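Side-chain contacts in extracellular ligand-binding receptor (Rhodopseudomonas palustris, PDB 3SG0), which probably captures aromatic acids such as benzoylformate (phenylglyoxylate) for transport into the cell, as a solute-binding protein of the leucine-binding protein family: residues A41-P46 and S96-V101; I32-S37 and K49-L54; D169-G174 and Y196-A201; F66-E71 and A81-S86. One frame throughout, in Å; residues are numbered along the deposited sequence.

Contact 1: A41-P46 and S96-V101; sequences AALGQP and SSLTPV. With 173 (benzoyl-formic acid), chain B.
Leu43 CD2 reaches across to the loop before helix 99-111, where it rests 3.8 Å from Ser97 O and 4.0 Å from Leu98 CD2. Leu43 CD2 also lies 3.6 Å from C2D of the bound benzoylformate, so one branch of a single leucine meets both loop and ligand, the apolar part of the patch being Leu98 CD2 and the ligand ring. Leu43 has CG anti to its carbonyl carbon (chi1 -62°), which carries the branched end past the Ser97 backbone and on to the ligand. Closer to the main chains, Leu43 CB faces Ser97 CB at 4.1 Å. Next along the helix, Gly44 lets Ser97 OG come within 3.6 Å of its CA. That hydroxyl, buried here, is hydrogen-bonded to Gln47 OE1 and to Ser35 N, which ties the loop to helix 41-50 and to the turn after strand 28-34.

The carboxylate of the ligand sits at the start of helix 99-111. Thr99 N donates to O1A in an almost straight bond (2.7 Å, 176°), while Thr99 OG1 gives its proton to O1B, also at 2.7 Å, and is further bonded to Ala122 N. Two donors of one residue thus each take one carboxylate oxygen, and the amino end of the helix probably helps to stabilise the negative charge.

Helices 41-50 and 99-111 follow strands 28-34 and 92-94, which are neighbours in the six-stranded sheet; helix 170-186 closes in from beyond, with Ala170 and Tyr171 touching Thr99.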
loop_
_atom_site.group_PDB
_atom_site.type_symbol
_atom_site.label_atom_id
_atom_site.label_comp_id
_atom_site.label_asym_id
_atom_site.label_seq_id
_atom_site.Cartn_x
_atom_site.Cartn_y
_atom_site.Cartn_z
ATOM N N ALA A 41 0.462 11.319 5.430
ATOM C CA ALA A 41 0.773 11.069 6.838
ATOM C C ALA A 41 0.046 9.878 7.456
ATOM O O ALA A 41 0.621 9.192 8.307
ATOM C CB ALA A 41 0.526 12.322 7.677
ATOM N N ALA A 42 -1.203 9.633 7.076
ATOM C CA ALA A 42 -1.917 8.499 7.658
ATOM C C ALA A 42 -1.330 7.158 7.211
ATOM O O ALA A 42 -1.644 6.108 7.791
ATOM C CB ALA A 42 -3.394 8.567 7.335
ATOM N N LEU A 43 -0.491 7.196 6.175
ATOM C CA LEU A 43 0.239 6.014 5.729
ATOM C C LEU A 43 1.639 5.983 6.342
ATOM O O LEU A 43 2.074 4.963 6.881
ATOM C CB LEU A 43 0.310 5.933 4.195
ATOM C CG LEU A 43 -1.025 5.808 3.448
ATOM C CD1 LEU A 43 -1.735 7.158 3.270
ATOM C CD2 LEU A 43 -0.832 5.142 2.094
ATOM N N GLY A 44 2.361 7.097 6.273
ATOM C CA GLY A 44 3.740 7.109 6.722
ATOM C C GLY A 44 3.956 7.175 8.219
ATOM O O GLY A 44 4.962 6.667 8.717
ATOM N N GLN A 45 3.048 7.803 8.955
ATOM C CA GLN A 45 3.208 7.841 10.405
ATOM C C GLN A 45 3.162 6.445 11.040
ATOM O O GLN A 45 3.998 6.123 11.874
ATOM C CB GLN A 45 2.205 8.793 11.056
ATOM C CG GLN A 45 2.654 10.225 11.032
ATOM C CD GLN A 45 3.772 10.496 12.026
ATOM O OE1 GLN A 45 3.776 9.963 13.141
ATOM N NE2 GLN A 45 4.729 11.323 11.626
ATOM N N PRO A 46 2.194 5.601 10.641
ATOM C CA PRO A 46 2.193 4.223 11.146
ATOM C C PRO A 46 3.502 3.497 10.829
ATOM O O PRO A 46 3.989 2.704 11.638
ATOM C CB PRO A 46 1.019 3.592 10.387
ATOM C CG PRO A 46 0.062 4.734 10.228
ATOM C CD PRO A 46 0.947 5.917 9.922
ATOM N N SER A 96 8.747 4.564 -0.961
ATOM C CA SER A 96 8.123 5.376 0.065
ATOM C C SER A 96 6.724 4.813 0.344
ATOM O O SER A 96 6.441 3.639 0.070
ATOM C CB SER A 96 8.077 6.829 -0.417
ATOM O OG SER A 96 7.469 7.693 0.533
ATOM N N SER A 97 5.860 5.661 0.896
ATOM C CA SER A 97 4.502 5.288 1.272
ATOM C C SER A 97 3.501 5.437 0.141
ATOM O O SER A 97 2.441 4.807 0.168
ATOM C CB SER A 97 4.024 6.191 2.404
ATOM O OG SER A 97 4.943 6.251 3.481
ATOM N N LEU A 98 3.813 6.321 -0.803
ATOM C CA LEU A 98 2.882 6.718 -1.857
ATOM C C LEU A 98 3.486 6.437 -3.216
ATOM O O LEU A 98 4.710 6.438 -3.370
ATOM C CB LEU A 98 2.562 8.214 -1.787
ATOM C CG LEU A 98 2.293 8.828 -0.419
ATOM C CD1 LEU A 98 1.951 10.315 -0.559
ATOM C CD2 LEU A 98 1.196 8.083 0.310
ATOM N N THR A 99 2.628 6.238 -4.204
ATOM C CA THR A 99 3.071 5.922 -5.547
ATOM C C THR A 99 3.892 7.038 -6.211
ATOM O O THR A 99 4.989 6.774 -6.699
ATOM C CB THR A 99 1.886 5.476 -6.424
ATOM O OG1 THR A 99 1.394 4.220 -5.946
ATOM C CG2 THR A 99 2.312 5.319 -7.864
ATOM N N PRO A 100 3.392 8.287 -6.242
ATOM C CA PRO A 100 4.187 9.337 -6.892
ATOM C C PRO A 100 5.553 9.525 -6.230
ATOM O O PRO A 100 6.537 9.870 -6.887
ATOM C CB PRO A 100 3.321 10.600 -6.718
ATOM C CG PRO A 100 2.348 10.275 -5.614
ATOM C CD PRO A 100 2.105 8.800 -5.734
ATOM N N VAL A 101 5.603 9.319 -4.924
ATOM C CA VAL A 101 6.831 9.505 -4.165
ATOM C C VAL A 101 7.807 8.357 -4.420
ATOM O O VAL A 101 9.026 8.550 -4.445
ATOM C CB VAL A 101 6.519 9.668 -2.665
ATOM C CG1 VAL A 101 7.775 9.922 -1.882
ATOM C CG2 VAL A 101 5.521 10.801 -2.456
HETATM O O1B 173 B . 0.262 4.078 -3.516
HETATM C C1 173 B . -0.230 5.083 -3.075
HETATM O O1A 173 B . -0.017 6.341 -3.627
HETATM C C2 173 B . -1.307 5.007 -2.027
HETATM O O2 173 B . -1.981 5.962 -1.781
HETATM C C1G 173 B . -1.444 3.718 -1.280
HETATM C C2D 173 B . -0.188 3.025 -0.760
HETATM C C2E 173 B . -0.305 1.706 -0.025
HETATM C C3 173 B . -1.685 1.082 0.170
HETATM C C1E 173 B . -2.935 1.803 -0.370
HETATM C C1D 173 B . -2.829 3.129 -1.094
#

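Contact 2: I32-S37 and K49-L54; sequences ITMSAS and KTVAAL
Val51 CG2 is the methyl that both strand residues touch: Ile32 CD1 lies 3.9 Å from it and the CE methyl of Met34, a selenomethionine, 3.8 Å. Ile32 and Met34, two apart on strand 28-34, both direct their side chains toward 49-54. The ways they arrive differ. Ile32 and Val51 lie alongside each other, pointing opposite ways, whereas the Met34 chain crosses Val51 at a slant. Met34 starts with CG between the backbone N and the carbonyl carbon (chi1 63°), and bends at chi2 and chi3 swing CE back toward Val51. A looser apolar contact, 4.4 Å from Ile32 CD1 to Leu54 CD1, extends the patch by one residue.

Val51 and Leu54 are brought to the same side by a turn in which Leu54 N donates to Val51 O (3.1 Å), following the bond from Ala53 N to Thr50 O. Around this shell, Val51 also meets Tyr65 and Ala67 of strand 61-69, while Leu311 of helix 306-328 touches both Val51 and Leu54. Backbone bonds of Ile32 to Phe66 and Leu68 fix the strand beside strand 61-69.

Strand 28-34, helix 41-50 and the parallel strand 61-69 form a beta-alpha-beta crossover, with the short strand 57-58 intervening before strand 61-69; apolar packing of this kind, between the sheet and the chain around the helix's end, is characteristic of the alpha/beta lobes of type I periplasmic binding proteins.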
loop_
_atom_site.group_PDB
_atom_site.type_symbol
_atom_site.label_atom_id
_atom_site.label_comp_id
_atom_site.label_asym_id
_atom_site.label_seq_id
_atom_site.Cartn_x
_atom_site.Cartn_y
_atom_site.Cartn_z
ATOM N N ILE A 32 15.051 3.586 5.296
ATOM C CA ILE A 32 13.616 3.709 5.083
ATOM C C ILE A 32 13.268 5.171 4.839
ATOM O O ILE A 32 13.704 6.047 5.590
ATOM C CB ILE A 32 12.819 3.212 6.313
ATOM C CG1 ILE A 32 13.330 1.851 6.795
ATOM C CG2 ILE A 32 11.338 3.138 5.985
ATOM C CD1 ILE A 32 12.773 1.439 8.158
ATOM N N THR A 33 12.512 5.441 3.783
ATOM C CA THR A 33 11.914 6.753 3.579
ATOM C C THR A 33 10.410 6.565 3.542
ATOM O O THR A 33 9.896 5.668 2.863
ATOM C CB THR A 33 12.472 7.458 2.317
ATOM O OG1 THR A 33 11.948 8.794 2.231
ATOM C CG2 THR A 33 12.176 6.692 1.033
HETATM N N MSE A 34 9.701 7.382 4.320
HETATM C CA MSE A 34 8.252 7.256 4.418
HETATM C C MSE A 34 7.616 8.626 4.507
HETATM O O MSE A 34 8.265 9.605 4.903
HETATM C CB MSE A 34 7.848 6.421 5.631
HETATM C CG MSE A 34 8.239 7.033 6.968
HETATM SE SE MSE A 34 9.985 6.427 7.664
HETATM C CE MSE A 34 9.412 4.641 8.197
ATOM N N SER A 35 6.345 8.691 4.134
ATOM C CA SER A 35 5.622 9.957 4.103
ATOM C C SER A 35 4.962 10.220 5.453
ATOM O O SER A 35 3.758 10.090 5.611
ATOM C CB SER A 35 4.589 9.954 2.972
ATOM O OG SER A 35 5.190 9.630 1.720
ATOM N N ALA A 36 5.784 10.544 6.443
ATOM C CA ALA A 36 5.309 10.732 7.812
ATOM C C ALA A 36 4.613 12.073 8.026
ATOM O O ALA A 36 3.930 12.261 9.031
ATOM C CB ALA A 36 6.453 10.546 8.805
ATOM N N SER A 37 4.779 12.995 7.089
ATOM C CA SER A 37 4.056 14.260 7.084
ATOM C C SER A 37 3.592 14.513 5.652
ATOM O O SER A 37 3.949 13.767 4.732
ATOM C CB SER A 37 4.925 15.406 7.605
ATOM O OG SER A 37 6.128 15.516 6.871
ATOM N N LYS A 49 6.239 4.607 13.189
ATOM C CA LYS A 49 6.064 4.004 14.507
ATOM C C LYS A 49 6.379 2.519 14.540
ATOM O O LYS A 49 6.635 1.951 15.598
ATOM C CB LYS A 49 4.652 4.254 15.026
ATOM C CG LYS A 49 4.370 5.715 15.322
ATOM C CD LYS A 49 2.935 5.949 15.764
ATOM C CE LYS A 49 2.629 7.439 15.852
ATOM N NZ LYS A 49 1.176 7.680 16.080
ATOM N N THR A 50 6.379 1.894 13.370
ATOM C CA THR A 50 6.688 0.475 13.260
ATOM C C THR A 50 8.192 0.194 13.328
ATOM O O THR A 50 8.603 -0.904 13.697
ATOM C CB THR A 50 6.055 -0.102 11.976
ATOM O OG1 THR A 50 4.629 -0.027 12.100
ATOM C CG2 THR A 50 6.459 -1.543 11.724
ATOM N N VAL A 51 9.014 1.192 13.000
ATOM C CA VAL A 51 10.459 0.985 12.966
ATOM C C VAL A 51 10.982 0.379 14.271
ATOM O O VAL A 51 11.780 -0.559 14.248
ATOM C CB VAL A 51 11.211 2.295 12.638
ATOM C CG1 VAL A 51 12.722 2.075 12.690
ATOM C CG2 VAL A 51 10.798 2.810 11.268
ATOM N N ALA A 52 10.512 0.893 15.405
ATOM C CA ALA A 52 10.990 0.440 16.707
ATOM C C ALA A 52 10.627 -1.011 17.011
ATOM O O ALA A 52 11.180 -1.612 17.941
ATOM C CB ALA A 52 10.465 1.354 17.805
ATOM N N ALA A 53 9.690 -1.570 16.249
ATOM C CA ALA A 53 9.242 -2.943 16.455
ATOM C C ALA A 53 10.012 -3.943 15.601
ATOM O O ALA A 53 9.841 -5.144 15.753
ATOM C CB ALA A 53 7.743 -3.062 16.179
ATOM N N LEU A 54 10.858 -3.448 14.700
ATOM C CA LEU A 54 11.555 -4.314 13.753
ATOM C C LEU A 54 12.719 -5.040 14.417
ATOM O O LEU A 54 13.284 -4.546 15.385
ATOM C CB LEU A 54 12.043 -3.500 12.556
ATOM C CG LEU A 54 10.945 -2.823 11.738
ATOM C CD1 LEU A 54 11.568 -1.970 10.651
ATOM C CD2 LEU A 54 9.988 -3.845 11.150
#

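Contact 3: D169-G174 and Y196-A201; sequences DAYGEG and YARSDA. With 173 (benzoyl-formic acid), chain B.
Arg198 grips Asp169 side-on in a salt bridge, with NE and NH2 both 3.0 Å from the single oxygen OD2. In this type I periplasmic binding protein the bridge lies at the ligand cleft, joining the start of helix 170-186 to the loop after strand 189-196. OD2 stays within 4° of the guanidinium plane, although the carboxylate itself is turned 42° from that plane. The other oxygen, OD1, N-caps the helix by accepting from Gly172 N at 3.1 Å. Asp169 therefore holds the arginine while being fixed by the helix.

The adjoining edge of the guanidinium serves the benzoylformate: Arg198 NH2 donates to O1A at 2.8 Å and Arg198 NH1 to the keto oxygen O2 at 3.2 Å. NH2 is thus shared between Asp169 and the ligand. A leucine in place of Arg198 would probably leave Asp169 OD2 and the keto oxygen O2 without these donors and O1A with one donor fewer, and take away the positive charge between the two carboxylates.

Outward from these bonds, the Tyr171 ring turns one face to the ligand, with O2 3.8 Å above its centre, while its OH is bonded to Thr246 OG1. Pro39 and Pro100 touch the arginine, and Tyr171 CB packs 3.6 Å from Arg198 NH2.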
loop_
_atom_site.group_PDB
_atom_site.type_symbol
_atom_site.label_atom_id
_atom_site.label_comp_id
_atom_site.label_asym_id
_atom_site.label_seq_id
_atom_site.Cartn_x
_atom_site.Cartn_y
_atom_site.Cartn_z
ATOM N N ASP A 169 -2.980 11.405 -10.001
ATOM C CA ASP A 169 -1.637 10.843 -9.999
ATOM C C ASP A 169 -1.711 9.379 -10.400
ATOM O O ASP A 169 -2.792 8.870 -10.716
ATOM C CB ASP A 169 -0.934 11.042 -8.645
ATOM C CG ASP A 169 -1.597 10.293 -7.496
ATOM O OD1 ASP A 169 -2.265 9.262 -7.718
ATOM O OD2 ASP A 169 -1.421 10.743 -6.341
ATOM N N ALA A 170 -0.571 8.698 -10.398
ATOM C CA ALA A 170 -0.526 7.335 -10.911
ATOM C C ALA A 170 -1.318 6.349 -10.050
ATOM O O ALA A 170 -1.769 5.318 -10.543
ATOM C CB ALA A 170 0.909 6.868 -11.078
ATOM N N TYR A 171 -1.487 6.654 -8.765
ATOM C CA TYR A 171 -2.326 5.803 -7.920
ATOM C C TYR A 171 -3.786 5.879 -8.360
ATOM O O TYR A 171 -4.420 4.860 -8.652
ATOM C CB TYR A 171 -2.206 6.191 -6.448
ATOM C CG TYR A 171 -3.134 5.395 -5.554
ATOM C CD1 TYR A 171 -2.844 4.075 -5.220
ATOM C CD2 TYR A 171 -4.305 5.955 -5.057
ATOM C CE1 TYR A 171 -3.689 3.345 -4.419
ATOM C CE2 TYR A 171 -5.162 5.227 -4.255
ATOM C CZ TYR A 171 -4.842 3.920 -3.936
ATOM O OH TYR A 171 -5.659 3.157 -3.128
ATOM N N GLY A 172 -4.332 7.089 -8.413
ATOM C CA GLY A 172 -5.711 7.250 -8.834
ATOM C C GLY A 172 -5.926 6.716 -10.234
ATOM O O GLY A 172 -6.869 5.968 -10.494
ATOM N N GLU A 173 -5.046 7.095 -11.150
ATOM C CA GLU A 173 -5.223 6.714 -12.548
ATOM C C GLU A 173 -5.117 5.207 -12.782
ATOM O O GLU A 173 -5.696 4.686 -13.732
ATOM C CB GLU A 173 -4.264 7.490 -13.454
ATOM C CG GLU A 173 -4.639 8.961 -13.585
ATOM C CD GLU A 173 -6.007 9.151 -14.225
ATOM O OE1 GLU A 173 -6.142 8.885 -15.437
ATOM O OE2 GLU A 173 -6.953 9.550 -13.521
ATOM N N GLY A 174 -4.400 4.503 -11.916
ATOM C CA GLY A 174 -4.360 3.055 -12.009
ATOM C C GLY A 174 -5.727 2.432 -11.775
ATOM O O GLY A 174 -6.068 1.422 -12.399
ATOM N N TYR A 196 -8.705 15.052 -8.339
ATOM C CA TYR A 196 -8.289 16.081 -7.405
ATOM C C TYR A 196 -6.896 15.780 -6.911
ATOM O O TYR A 196 -6.429 14.638 -7.000
ATOM C CB TYR A 196 -9.274 16.247 -6.246
ATOM C CG TYR A 196 -9.309 15.185 -5.159
ATOM C CD1 TYR A 196 -8.991 15.512 -3.841
ATOM C CD2 TYR A 196 -9.756 13.895 -5.424
ATOM C CE1 TYR A 196 -9.074 14.576 -2.821
ATOM C CE2 TYR A 196 -9.841 12.949 -4.411
ATOM C CZ TYR A 196 -9.505 13.298 -3.113
ATOM O OH TYR A 196 -9.613 12.351 -2.109
ATOM N N ALA A 197 -6.224 16.813 -6.409
ATOM C CA ALA A 197 -4.896 16.661 -5.844
ATOM C C ALA A 197 -5.004 16.376 -4.352
ATOM O O ALA A 197 -5.949 16.806 -3.694
ATOM C CB ALA A 197 -4.059 17.891 -6.105
ATOM N N ARG A 198 -4.040 15.634 -3.818
ATOM C CA ARG A 198 -4.178 15.091 -2.465
ATOM C C ARG A 198 -4.443 16.140 -1.388
ATOM O O ARG A 198 -5.190 15.876 -0.440
ATOM C CB ARG A 198 -2.973 14.219 -2.082
ATOM C CG ARG A 198 -2.710 13.070 -3.039
ATOM C CD ARG A 198 -1.918 11.925 -2.379
ATOM N NE ARG A 198 -1.619 10.892 -3.366
ATOM C CZ ARG A 198 -1.463 9.596 -3.118
ATOM N NH1 ARG A 198 -1.557 9.107 -1.885
ATOM N NH2 ARG A 198 -1.217 8.781 -4.133
ATOM N N SER A 199 -3.845 17.325 -1.518
ATOM C CA SER A 199 -4.015 18.350 -0.489
ATOM C C SER A 199 -5.147 19.340 -0.744
ATOM O O SER A 199 -5.319 20.284 0.024
ATOM C CB SER A 199 -2.714 19.121 -0.247
ATOM O OG SER A 199 -1.733 18.275 0.320
ATOM N N ASP A 200 -5.930 19.141 -1.801
ATOM C CA ASP A 200 -6.970 20.109 -2.133
ATOM C C ASP A 200 -7.949 20.335 -0.981
ATOM O O ASP A 200 -8.352 19.394 -0.296
ATOM C CB ASP A 200 -7.760 19.672 -3.369
ATOM C CG ASP A 200 -7.002 19.873 -4.666
ATOM O OD1 ASP A 200 -5.922 20.499 -4.657
ATOM O OD2 ASP A 200 -7.518 19.409 -5.705
ATOM N N ALA A 201 -8.360 21.584 -0.803
ATOM C CA ALA A 201 -9.324 21.948 0.234
ATOM C C ALA A 201 -10.781 21.627 -0.125
ATOM O O ALA A 201 -11.627 21.460 0.758
ATOM C CB ALA A 201 -9.183 23.426 0.581
HETATM O O1B 173 B . 0.262 4.078 -3.516
HETATM C C1 173 B . -0.230 5.083 -3.075
HETATM O O1A 173 B . -0.017 6.341 -3.627
HETATM C C2 173 B . -1.307 5.007 -2.027
HETATM O O2 173 B . -1.981 5.962 -1.781
HETATM C C1G 173 B . -1.444 3.718 -1.280
HETATM C C2D 173 B . -0.188 3.025 -0.760
HETATM C C2E 173 B . -0.305 1.706 -0.025
HETATM C C3 173 B . -1.685 1.082 0.170
HETATM C C1E 173 B . -2.935 1.803 -0.370
HETATM C C1D 173 B . -2.829 3.129 -1.094
#

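Contact 4: F66-E71 and A81-S86; sequences FALDDE and ARKLLS
Arg82 O, on the helix that carries Leu84 against Phe66 and Leu68, is gripped twice by Ser86: the hydroxyl OG and the backbone N reach it from opposite faces of its carbonyl plane, OG at 2.8 Å. The hydroxyl thus reinforces the last turn of helix 74-86. The arrangement is a beta-alpha unit of the lobe built on the six-stranded sheet, in which strand 66-69 leads into the helix that returns over it, the two short axes running nearly antiparallel at 163° and 10.1 Å apart.

Leu84 packs between them. Its CD2 methyl abuts Phe66 CB at 3.6 Å, and its CG and CD1 meet Leu68 tip to tip, with Leu68 CD1 3.9 Å from Leu84 CG and 4.0 Å from Leu84 CD1. Phe66, with CG anti to its carbonyl carbon (chi1 -60°), sends its ring away from the helix, where it touches Glu88, and so offers Leu84 mainly its CB. From strand 92-94, Leu93 also packs on Leu84. An alanine here would remove both methyl branches and is likely to open a gap between strand and helix, leaving Leu68 CD1 without this apolar partner.

Where the strand ends, the chain folds into an Asx turn. Asp69 OD2 is tied to Ser37 OG, and Glu71 N donates to Asp69 OD1 at 2.8 Å from above the carboxylate plane, 61° out of it.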
loop_
_atom_site.group_PDB
_atom_site.type_symbol
_atom_site.label_atom_id
_atom_site.label_comp_id
_atom_site.label_asym_id
_atom_site.label_seq_id
_atom_site.Cartn_x
_atom_site.Cartn_y
_atom_site.Cartn_z
ATOM N N PHE A 66 17.672 3.200 9.494
ATOM C CA PHE A 66 17.820 4.633 9.286
ATOM C C PHE A 66 16.568 5.128 8.607
ATOM O O PHE A 66 16.402 4.922 7.404
ATOM C CB PHE A 66 19.015 4.898 8.380
ATOM C CG PHE A 66 20.313 4.389 8.931
ATOM C CD1 PHE A 66 21.142 5.225 9.662
ATOM C CD2 PHE A 66 20.707 3.075 8.729
ATOM C CE1 PHE A 66 22.343 4.763 10.179
ATOM C CE2 PHE A 66 21.907 2.606 9.244
ATOM C CZ PHE A 66 22.724 3.455 9.971
ATOM N N ALA A 67 15.680 5.764 9.367
ATOM C CA ALA A 67 14.367 6.165 8.881
ATOM C C ALA A 67 14.293 7.674 8.683
ATOM O O ALA A 67 14.706 8.442 9.557
ATOM C CB ALA A 67 13.294 5.712 9.862
ATOM N N LEU A 68 13.765 8.093 7.540
ATOM C CA LEU A 68 13.676 9.500 7.170
ATOM C C LEU A 68 12.287 9.821 6.655
ATOM O O LEU A 68 11.688 9.035 5.923
ATOM C CB LEU A 68 14.700 9.839 6.083
ATOM C CG LEU A 68 16.175 9.689 6.455
ATOM C CD1 LEU A 68 17.072 9.810 5.228
ATOM C CD2 LEU A 68 16.563 10.715 7.510
ATOM N N ASP A 69 11.782 10.992 7.019
ATOM C CA ASP A 69 10.512 11.484 6.510
ATOM C C ASP A 69 10.744 12.140 5.149
ATOM O O ASP A 69 11.648 12.968 4.997
ATOM C CB ASP A 69 9.966 12.512 7.508
ATOM C CG ASP A 69 8.604 13.077 7.136
ATOM O OD1 ASP A 69 7.915 12.554 6.234
ATOM O OD2 ASP A 69 8.220 14.070 7.795
ATOM N N ASP A 70 9.943 11.776 4.152
ATOM C CA ASP A 70 10.005 12.437 2.848
ATOM C C ASP A 70 8.879 13.438 2.615
ATOM O O ASP A 70 8.788 14.016 1.538
ATOM C CB ASP A 70 10.081 11.433 1.689
ATOM C CG ASP A 70 8.951 10.429 1.700
ATOM O OD1 ASP A 70 7.770 10.826 1.849
ATOM O OD2 ASP A 70 9.258 9.223 1.535
ATOM N N GLU A 71 8.025 13.646 3.615
ATOM C CA GLU A 71 7.035 14.724 3.565
ATOM C C GLU A 71 6.024 14.528 2.440
ATOM O O GLU A 71 5.362 15.480 2.034
ATOM C CB GLU A 71 7.717 16.097 3.468
ATOM C CG GLU A 71 8.586 16.358 4.671
ATOM C CD GLU A 71 9.246 17.719 4.686
ATOM O OE1 GLU A 71 9.017 18.535 3.761
ATOM O OE2 GLU A 71 10.002 17.962 5.653
ATOM N N ALA A 81 16.788 8.851 -0.341
ATOM C CA ALA A 81 17.326 7.610 -0.886
ATOM C C ALA A 81 18.799 7.765 -1.232
ATOM O O ALA A 81 19.608 6.905 -0.911
ATOM C CB ALA A 81 16.543 7.192 -2.113
ATOM N N ARG A 82 19.154 8.862 -1.892
ATOM C CA ARG A 82 20.544 9.056 -2.277
ATOM C C ARG A 82 21.446 9.171 -1.055
ATOM O O ARG A 82 22.571 8.672 -1.072
ATOM C CB ARG A 82 20.707 10.243 -3.229
ATOM C CG ARG A 82 20.131 9.971 -4.608
ATOM C CD ARG A 82 20.506 11.054 -5.605
ATOM N NE ARG A 82 20.208 10.619 -6.967
ATOM C CZ ARG A 82 19.161 11.023 -7.676
ATOM N NH1 ARG A 82 18.300 11.895 -7.161
ATOM N NH2 ARG A 82 18.981 10.558 -8.905
ATOM N N LYS A 83 20.964 9.809 0.007
ATOM C CA LYS A 83 21.733 9.902 1.245
ATOM C C LYS A 83 21.926 8.521 1.865
ATOM O O LYS A 83 23.034 8.149 2.255
ATOM C CB LYS A 83 21.037 10.826 2.248
ATOM C CG LYS A 83 21.824 11.048 3.530
ATOM C CD LYS A 83 20.946 11.612 4.636
ATOM C CE LYS A 83 20.265 12.902 4.209
ATOM N NZ LYS A 83 19.358 13.429 5.270
ATOM N N LEU A 84 20.842 7.759 1.953
ATOM C CA LEU A 84 20.894 6.426 2.542
ATOM C C LEU A 84 21.792 5.484 1.735
ATOM O O LEU A 84 22.532 4.669 2.305
ATOM C CB LEU A 84 19.482 5.853 2.675
ATOM C CG LEU A 84 18.580 6.603 3.665
ATOM C CD1 LEU A 84 17.119 6.226 3.457
ATOM C CD2 LEU A 84 19.008 6.303 5.090
ATOM N N LEU A 85 21.738 5.598 0.414
ATOM C CA LEU A 85 22.510 4.718 -0.459
ATOM C C LEU A 85 23.977 5.139 -0.517
ATOM O O LEU A 85 24.881 4.311 -0.363
ATOM C CB LEU A 85 21.890 4.674 -1.868
ATOM C CG LEU A 85 20.479 4.095 -1.984
ATOM C CD1 LEU A 85 19.825 4.475 -3.309
ATOM C CD2 LEU A 85 20.490 2.577 -1.797
ATOM N N SER A 86 24.226 6.429 -0.719
ATOM C CA SER A 86 25.588 6.892 -0.966
ATOM C C SER A 86 26.371 7.152 0.316
ATOM O O SER A 86 27.591 6.971 0.345
ATOM C CB SER A 86 25.586 8.143 -1.854
ATOM O OG SER A 86 25.262 9.303 -1.111
#

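Contacts 1, 2 and 4 cluster in the lobe built on the six-stranded sheet, their centres 10 to 14 Å apart, while contact 3 lies in the other lobe, about 13 Å from contact 1 and 23 to 24 Å from contacts 2 and 4. Contacts 1 and 2 share helix 41-50, and their segments alternate along the chain; contact 4 is nested within the loop that contact 1 closes. Contacts 2 and 4 use the adjacent strands 28-34 and 61-69, joined by polar bonds such as Thr33 OG1 to Asp70 OD2. Contact 3 comes last in sequence, yet it and contact 1 hold the same benzoylformate from facing lobes, consistent with a cleft closed around its ligand.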